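Local coordinates for protein agmatinase (Burkholderia thailandensis, PDB 4DZ4) that probably hydrolyses agmatine to putrescine and urea, as a manganese-dependent member of the arginase family, at residues 147-152 and 282-287. Sequence-based numbering, arbitrary orientation.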
loop_
_atom_site.group_PDB
_atom_site.type_symbol
_atom_site.label_atom_id
_atom_site.label_comp_id
_atom_site.label_asym_id
_atom_site.label_seq_id
_atom_site.Cartn_x
_atom_site.Cartn_y
_atom_site.Cartn_z
ATOM N N ILE B 147 -0.710 20.419 -32.186
ATOM C CA ILE B 147 -0.672 20.397 -33.660
ATOM C C ILE B 147 -2.091 20.504 -34.208
ATOM O O ILE B 147 -2.374 21.346 -35.068
ATOM C CB ILE B 147 0.038 19.126 -34.199
ATOM C CG1 ILE B 147 1.539 19.213 -33.882
ATOM C CG2 ILE B 147 -0.205 18.933 -35.702
ATOM C CD1 ILE B 147 2.290 17.916 -34.092
ATOM N N ALA B 148 -2.988 19.660 -33.691
ATOM C CA ALA B 148 -4.352 19.605 -34.192
ATOM C C ALA B 148 -5.096 20.897 -33.833
ATOM O O ALA B 148 -5.861 21.431 -34.648
ATOM C CB ALA B 148 -5.059 18.387 -33.603
ATOM N N HIS B 149 -4.842 21.421 -32.633
ATOM C CA HIS B 149 -5.454 22.702 -32.227
ATOM C C HIS B 149 -5.023 23.891 -33.059
ATOM O O HIS B 149 -5.841 24.739 -33.390
ATOM C CB HIS B 149 -5.258 22.957 -30.736
ATOM C CG HIS B 149 -6.253 22.212 -29.867
ATOM N ND1 HIS B 149 -6.133 20.896 -29.598
ATOM C CD2 HIS B 149 -7.423 22.641 -29.235
ATOM C CE1 HIS B 149 -7.173 20.503 -28.820
ATOM N NE2 HIS B 149 -7.965 21.572 -28.609
ATOM N N ALA B 150 -3.745 23.963 -33.413
ATOM C CA ALA B 150 -3.259 25.023 -34.299
ATOM C C ALA B 150 -3.890 24.944 -35.686
ATOM O O ALA B 150 -4.068 25.981 -36.321
ATOM C CB ALA B 150 -1.736 24.993 -34.399
ATOM N N GLN B 151 -4.219 23.733 -36.162
ATOM C CA GLN B 151 -4.932 23.587 -37.449
ATOM C C GLN B 151 -6.266 24.337 -37.411
ATOM O O GLN B 151 -6.645 24.991 -38.368
ATOM C CB GLN B 151 -5.201 22.117 -37.820
ATOM C CG GLN B 151 -4.001 21.291 -38.281
ATOM C CD GLN B 151 -4.294 19.778 -38.413
ATOM O OE1 GLN B 151 -5.430 19.318 -38.218
ATOM N NE2 GLN B 151 -3.261 19.003 -38.751
ATOM N N LYS B 152 -6.982 24.219 -36.296
ATOM C CA LYS B 152 -8.310 24.798 -36.177
ATOM C C LYS B 152 -8.283 26.266 -35.785
ATOM O O LYS B 152 -9.001 27.053 -36.373
ATOM C CB LYS B 152 -9.146 24.032 -35.147
ATOM C CG LYS B 152 -10.572 24.547 -35.032
ATOM C CD LYS B 152 -11.407 23.660 -34.130
ATOM C CE LYS B 152 -12.875 24.076 -34.098
ATOM N NZ LYS B 152 -13.596 23.944 -35.398
ATOM N N ASN B 282 -9.387 33.217 -23.124
ATOM C CA ASN B 282 -9.945 32.593 -24.316
ATOM C C ASN B 282 -9.462 31.130 -24.416
ATOM O O ASN B 282 -8.591 30.789 -25.203
ATOM C CB ASN B 282 -9.547 33.398 -25.547
ATOM C CG ASN B 282 -10.156 32.860 -26.823
ATOM O OD1 ASN B 282 -11.050 32.017 -26.797
ATOM N ND2 ASN B 282 -9.642 33.326 -27.951
ATOM N N LEU B 283 -10.041 30.284 -23.578
ATOM C CA LEU B 283 -9.568 28.929 -23.402
ATOM C C LEU B 283 -10.143 28.049 -24.519
ATOM O O LEU B 283 -11.355 27.833 -24.569
ATOM C CB LEU B 283 -10.028 28.443 -22.036
ATOM C CG LEU B 283 -9.693 27.003 -21.706
ATOM C CD1 LEU B 283 -8.190 26.816 -21.559
ATOM C CD2 LEU B 283 -10.439 26.569 -20.438
ATOM N N ILE B 284 -9.279 27.578 -25.415
ATOM C CA ILE B 284 -9.704 26.827 -26.627
ATOM C C ILE B 284 -9.701 25.311 -26.434
ATOM O O ILE B 284 -10.335 24.589 -27.200
ATOM C CB ILE B 284 -8.771 27.127 -27.831
ATOM C CG1 ILE B 284 -7.376 26.489 -27.603
ATOM C CG2 ILE B 284 -8.679 28.616 -28.053
ATOM C CD1 ILE B 284 -6.428 26.481 -28.777
ATOM N N GLY B 285 -8.981 24.847 -25.414
ATOM C CA GLY B 285 -8.754 23.413 -25.192
ATOM C C GLY B 285 -7.907 23.244 -23.948
ATOM O O GLY B 285 -7.229 24.180 -23.519
ATOM N N ALA B 286 -7.915 22.046 -23.383
ATOM C CA ALA B 286 -7.129 21.798 -22.157
ATOM C C ALA B 286 -6.824 20.326 -21.983
ATOM O O ALA B 286 -7.502 19.482 -22.561
ATOM C CB ALA B 286 -7.860 22.322 -20.924
ATOM N N ASP B 287 -5.836 20.031 -21.137
ATOM C CA ASP B 287 -5.583 18.649 -20.765
ATOM C C ASP B 287 -5.052 18.581 -19.335
ATOM O O ASP B 287 -4.608 19.593 -18.784
ATOM C CB ASP B 287 -4.694 17.932 -21.819
ATOM C CG ASP B 287 -3.307 18.531 -21.945
ATOM O OD1 ASP B 287 -2.665 18.841 -20.913
ATOM O OD2 ASP B 287 -2.824 18.673 -23.089
HETATM O O HOH W 1 -10.544 22.118 -28.025
#
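His149 reaches from helix 142-153 to strand 282-289 and meets Ile284 and Gly285. The helix lies against the parallel sheet of the arginase fold, and the contact is buried. The imidazole and the Ile284 side chain run past each other in opposite directions. Methyl CD1 of Ile284 comes up obliquely to the ring and lies 4.0 Å from CD2 of His149. The same methyl is 4.2 Å from CB of His149, so it sits alongside the root of the ring. Ile284 places CG1 between its backbone N and carbonyl carbon (chi1 70°), and the extended chi2 (170°) then carries CD1 on toward CB of His149. Farther out on the ring, NE2 of His149 approaches CA of Gly285 at 4.0 Å, again obliquely. Gly285 meets the ring through this CA, with no side chain in between.

No direct hydrogen bond joins the two segments. A water bridges them instead. It is hydrogen-bonded to NE2 of His149 at 2.7 Å and donates a hydrogen bond to O of Ile284 at 2.6 Å. The other ring nitrogen, ND1, is hydrogen-bonded to the carbonyl of Leu145, one turn earlier in the helix. Tyr242, on the neighbouring strand 240-246, packs edge-to-face with the imidazole. Met132 and Leu126 also touch the His149 side chain.

A carbonyl oxygen can only accept, so ND1 probably carries a proton. Both ring nitrogens thus have polar partners inside a buried helix-sheet interface, and these bonds should restrict rotation of the imidazole.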